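Local structure of sulfotransferase (Mycobacterium tuberculosis, 2ZQ5) at residues A20-V24 with L69-L73; R72-Q76 with A125-Q129. The protein probably transfers a sulfuryl group from the donor PAPS to an acceptor molecule, as expected of a member of the sulfotransferase family. All blocks are in the same frame, centred on the assembly; numbering follows the deposited sequence.

Contact 1 (A20-V24 with L69-L73)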
loop_
_atom_site.group_PDB
_atom_site.type_symbol
_atom_site.label_atom_id
_atom_site.label_comp_id
_atom_site.label_asym_id
_atom_site.label_seq_id
_atom_site.Cartn_x
_atom_site.Cartn_y
_atom_site.Cartn_z
ATOM N N ALA A 20 18.824 -0.491 11.580
ATOM C CA ALA A 20 17.706 0.401 11.856
ATOM C C ALA A 20 18.033 1.213 13.104
ATOM O O ALA A 20 17.864 2.432 13.128
ATOM C CB ALA A 20 16.428 -0.405 12.070
ATOM N N THR A 21 18.507 0.527 14.138
ATOM C CA THR A 21 18.867 1.190 15.386
ATOM C C THR A 21 20.037 2.152 15.193
ATOM O O THR A 21 20.089 3.213 15.817
ATOM C CB THR A 21 19.230 0.158 16.471
ATOM O OG1 THR A 21 18.047 -0.551 16.862
ATOM C CG2 THR A 21 19.830 0.845 17.691
ATOM N N LYS A 22 20.973 1.789 14.326
ATOM C CA LYS A 22 22.128 2.639 14.073
ATOM C C LYS A 22 21.700 3.960 13.441
ATOM O O LYS A 22 22.249 5.015 13.753
ATOM C CB LYS A 22 23.118 1.919 13.155
ATOM C CG LYS A 22 24.383 2.707 12.846
ATOM C CD LYS A 22 25.263 1.945 11.870
ATOM C CE LYS A 22 26.505 2.733 11.494
ATOM N NZ LYS A 22 27.313 2.009 10.472
ATOM N N LEU A 23 20.700 3.898 12.568
ATOM C CA LEU A 23 20.219 5.087 11.879
ATOM C C LEU A 23 19.479 6.102 12.755
ATOM O O LEU A 23 19.781 7.293 12.711
ATOM C CB LEU A 23 19.325 4.678 10.702
ATOM C CG LEU A 23 18.854 5.802 9.778
ATOM C CD1 LEU A 23 20.053 6.453 9.103
ATOM C CD2 LEU A 23 17.902 5.235 8.734
ATOM N N VAL A 24 18.518 5.641 13.552
ATOM C CA VAL A 24 17.744 6.556 14.388
ATOM C C VAL A 24 18.040 6.514 15.886
ATOM O O VAL A 24 17.596 7.391 16.630
ATOM C CB VAL A 24 16.226 6.349 14.181
ATOM C CG1 VAL A 24 15.841 6.751 12.762
ATOM C CG2 VAL A 24 15.851 4.898 14.441
ATOM N N LEU A 69 11.794 -1.421 9.223
ATOM C CA LEU A 69 12.095 -1.546 10.642
ATOM C C LEU A 69 12.272 -0.185 11.306
ATOM O O LEU A 69 11.925 -0.012 12.474
ATOM C CB LEU A 69 13.343 -2.408 10.856
ATOM C CG LEU A 69 13.176 -3.885 10.483
ATOM C CD1 LEU A 69 14.427 -4.651 10.897
ATOM C CD2 LEU A 69 11.952 -4.466 11.178
ATOM N N VAL A 70 12.809 0.782 10.569
ATOM C CA VAL A 70 12.972 2.119 11.126
ATOM C C VAL A 70 11.580 2.700 11.362
ATOM O O VAL A 70 11.326 3.323 12.392
ATOM C CB VAL A 70 13.765 3.043 10.176
ATOM C CG1 VAL A 70 13.643 4.493 10.634
ATOM C CG2 VAL A 70 15.228 2.627 10.161
ATOM N N ALA A 71 10.676 2.485 10.407
ATOM C CA ALA A 71 9.305 2.976 10.526
ATOM C C ALA A 71 8.644 2.323 11.738
ATOM O O ALA A 71 7.896 2.969 12.481
ATOM C CB ALA A 71 8.514 2.656 9.249
ATOM N N ARG A 72 8.915 1.035 11.926
ATOM C CA ARG A 72 8.367 0.295 13.055
ATOM C C ARG A 72 8.833 0.964 14.352
ATOM O O ARG A 72 8.038 1.200 15.264
ATOM C CB ARG A 72 8.845 -1.160 13.013
ATOM C CG ARG A 72 8.173 -2.046 14.043
ATOM C CD ARG A 72 8.766 -3.454 14.079
ATOM N NE ARG A 72 8.090 -4.247 15.100
ATOM C CZ ARG A 72 6.922 -4.859 14.927
ATOM N NH1 ARG A 72 6.295 -4.795 13.758
ATOM N NH2 ARG A 72 6.354 -5.494 15.942
ATOM N N LEU A 73 10.124 1.275 14.423
ATOM C CA LEU A 73 10.697 1.931 15.598
ATOM C C LEU A 73 10.066 3.297 15.846
ATOM O O LEU A 73 9.787 3.655 16.990
ATOM C CB LEU A 73 12.209 2.104 15.430
ATOM C CG LEU A 73 13.086 0.854 15.541
ATOM C CD1 LEU A 73 14.486 1.168 15.034
ATOM C CD2 LEU A 73 13.123 0.370 16.987
#

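Contact 2 (R72-Q76 with A125-Q129)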
loop_
_atom_site.group_PDB
_atom_site.type_symbol
_atom_site.label_atom_id
_atom_site.label_comp_id
_atom_site.label_asym_id
_atom_site.label_seq_id
_atom_site.Cartn_x
_atom_site.Cartn_y
_atom_site.Cartn_z
ATOM N N ARG A 72 8.915 1.035 11.926
ATOM C CA ARG A 72 8.367 0.295 13.055
ATOM C C ARG A 72 8.833 0.964 14.352
ATOM O O ARG A 72 8.038 1.200 15.264
ATOM C CB ARG A 72 8.845 -1.160 13.013
ATOM C CG ARG A 72 8.173 -2.046 14.043
ATOM C CD ARG A 72 8.766 -3.454 14.079
ATOM N NE ARG A 72 8.090 -4.247 15.100
ATOM C CZ ARG A 72 6.922 -4.859 14.927
ATOM N NH1 ARG A 72 6.295 -4.795 13.758
ATOM N NH2 ARG A 72 6.354 -5.494 15.942
ATOM N N LEU A 73 10.124 1.275 14.423
ATOM C CA LEU A 73 10.697 1.931 15.598
ATOM C C LEU A 73 10.066 3.297 15.846
ATOM O O LEU A 73 9.787 3.655 16.990
ATOM C CB LEU A 73 12.209 2.104 15.430
ATOM C CG LEU A 73 13.086 0.854 15.541
ATOM C CD1 LEU A 73 14.486 1.168 15.034
ATOM C CD2 LEU A 73 13.123 0.370 16.987
ATOM N N LEU A 74 9.851 4.061 14.777
ATOM C CA LEU A 74 9.256 5.389 14.903
ATOM C C LEU A 74 7.833 5.317 15.445
ATOM O O LEU A 74 7.447 6.130 16.284
ATOM C CB LEU A 74 9.264 6.118 13.554
ATOM C CG LEU A 74 10.645 6.505 13.008
ATOM C CD1 LEU A 74 10.507 7.053 11.594
ATOM C CD2 LEU A 74 11.295 7.538 13.919
ATOM N N SER A 75 7.052 4.351 14.973
ATOM C CA SER A 75 5.680 4.202 15.458
ATOM C C SER A 75 5.663 3.798 16.929
ATOM O O SER A 75 4.884 4.334 17.716
ATOM C CB SER A 75 4.919 3.157 14.633
ATOM O OG SER A 75 4.465 3.702 13.405
ATOM N N GLN A 76 6.521 2.851 17.301
ATOM C CA GLN A 76 6.588 2.388 18.685
ATOM C C GLN A 76 6.896 3.561 19.615
ATOM O O GLN A 76 6.273 3.716 20.670
ATOM C CB GLN A 76 7.663 1.308 18.831
ATOM C CG GLN A 76 7.720 0.670 20.212
ATOM C CD GLN A 76 6.380 0.111 20.646
ATOM O OE1 GLN A 76 5.744 -0.646 19.913
ATOM N NE2 GLN A 76 5.942 0.484 21.846
ATOM N N ALA A 125 3.439 8.727 6.731
ATOM C CA ALA A 125 3.577 7.284 6.569
ATOM C C ALA A 125 5.065 6.956 6.689
ATOM O O ALA A 125 5.443 5.895 7.188
ATOM C CB ALA A 125 3.048 6.853 5.208
ATOM N N GLU A 126 5.908 7.875 6.228
ATOM C CA GLU A 126 7.353 7.687 6.303
ATOM C C GLU A 126 7.834 7.962 7.724
ATOM O O GLU A 126 8.807 7.365 8.185
ATOM C CB GLU A 126 8.073 8.636 5.341
ATOM C CG GLU A 126 7.887 8.336 3.858
ATOM C CD GLU A 126 8.769 7.204 3.362
ATOM O OE1 GLU A 126 9.721 6.829 4.078
ATOM O OE2 GLU A 126 8.520 6.698 2.245
ATOM N N TYR A 127 7.142 8.863 8.414
ATOM C CA TYR A 127 7.510 9.235 9.775
ATOM C C TYR A 127 6.255 9.360 10.648
ATOM O O TYR A 127 5.774 10.463 10.915
ATOM C CB TYR A 127 8.267 10.563 9.737
ATOM C CG TYR A 127 9.200 10.788 10.899
ATOM C CD1 TYR A 127 10.568 10.959 10.691
ATOM C CD2 TYR A 127 8.718 10.856 12.204
ATOM C CE1 TYR A 127 11.433 11.199 11.755
ATOM C CE2 TYR A 127 9.575 11.093 13.276
ATOM C CZ TYR A 127 10.930 11.265 13.043
ATOM O OH TYR A 127 11.777 11.514 14.099
ATOM N N PRO A 128 5.712 8.221 11.105
ATOM C CA PRO A 128 4.510 8.189 11.945
ATOM C C PRO A 128 4.552 9.156 13.125
ATOM O O PRO A 128 5.504 9.163 13.910
ATOM C CB PRO A 128 4.442 6.730 12.385
ATOM C CG PRO A 128 5.006 6.013 11.194
ATOM C CD PRO A 128 6.214 6.857 10.862
ATOM N N GLN A 129 3.501 9.959 13.238
ATOM C CA GLN A 129 3.372 10.959 14.292
ATOM C C GLN A 129 2.021 11.637 14.117
ATOM O O GLN A 129 1.390 11.515 13.069
ATOM C CB GLN A 129 4.468 12.012 14.146
ATOM C CG GLN A 129 4.394 12.753 12.815
ATOM C CD GLN A 129 5.565 13.679 12.577
ATOM O OE1 GLN A 129 5.679 14.735 13.199
ATOM N NE2 GLN A 129 6.449 13.285 11.669
HETATM O O HOH W 1 7.865 8.866 15.759
#

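Contact 1 (A20-V24 with L69-L73)
Thr21 OG1 is held on its own side of the contact, by a hydrogen bond with Leu26 O just beyond the helix and a weak one with His17 O one turn back. Leu73 CD1 merely grazes this residue, lying 4.2 Å from Thr21 N; the hydroxyl turns to its own helix and to the residues just after it, and leaves the interface to hydrocarbon. Ala20 and Val70 carry most of the contact. Ala20 CB points into the other helix and meets three residues there: Leu69 through CB at 3.9 Å, Leu73 through CD1, and Val70 through CG2. That last methyl presses right up to the main chain, 3.7 Å from Ala20 CA. With only a methyl at position 20, the CA atoms of Ala20 and Val70 can come within 5.1 Å.

Val70 works with both branches. CG1 stands anti to the backbone N (chi1 167°) and reaches along to Val24 CG1 at 3.8 Å, while CG2 fills the space between Ala20 and Leu23, whose CD2 comes to it at about a right angle. Val24, at the last turn of helix 13-24, straddles its neighbours: CG1 goes to Val70, CG2 to Leu73 CD1 at 4.0 Å. Leu73 CD1 is thus shared by Ala20 and Val24.

The two segments cross at -60° with axes 9.4 Å apart. Leu69 also leans on Leu16 and His17, extending the seam back along helix 13-24. The side-chain contacts that carry the join are aliphatic, so shape, not directed bonding between the two segments, probably governs how helix 13-24 lies here on helix 55-81.

Contact 2 (R72-Q76 with A125-Q129)
Leu74 reaches from helix 55-81 over the face of the Tyr127 ring, and its fork is laid on the aromatic surface. CD1 sits nearly above the middle of the ring, 4.0 Å from the centroid and 12° off the normal, in a CH-pi contact. CD2 lies further along the same face, toward the hydroxyl end, 3.8 Å from Tyr127 CZ. The leucine and tyrosine side chains cross at about a right angle. CD1 also touches the main chain of the other segment, 3.8 Å from Glu126 O, where helix 122-126 is running out.

Tyr127 is the first residue to leave helical backbone angles. Its CB points away from Leu74, yet a chi1 of -155° sets CG beside the carbonyl carbon and brings the ring back to the contact. Leu142 of helix 141-156 touches it too.

Pro128 lies against the base of Leu74, CD to CB, and against Ser75, whose OG comes within 3.2 Å of Pro128 CB, with CG equally near. This is a close meeting of hydroxyl oxygen and ring carbons, not a bond: the hydroxyl is engaged by Asn215 OD1 and Gln180 NE2. Asn215 and Leu218 of helix 206-219 pack on the proline as well.

The polar join is made by one water, which donates to Leu74 O at 2.8 Å and to Pro128 O at 3.0 Å. Beyond it, Gln129 NE2 donates to Tyr127 O at 3.0 Å (158° at the hydrogen), tying its side chain back to the main chain two residues earlier. An apolar contact with one bridging water beside it therefore joins helix 55-81 to the loop after helix 122-126, within the sulfotransferase family region built on a parallel sheet, while the buried serine hydroxyl finds its polar partners outside the two segments.

From the N terminus, helix 13-24 is followed by a loop and helix 36-50 before the chain enters helix 55-81; contact 1 closes this excursion, which holds helices and loops but no strand. Contact 2 starts on the same helix where contact 1 stops, sharing Arg72 and Leu73, and closes a second excursion through strand 94-97, helix 104-111 and strand 117-119. The two loops thus follow one another, overlapping at those two residues, with centres 9 Å apart. Helix 55-81 is common to both: one contact ties it to the N-terminal helix, the other to the segment leaving helix 122-126, just after edge strand 117-119 of the parallel sheet.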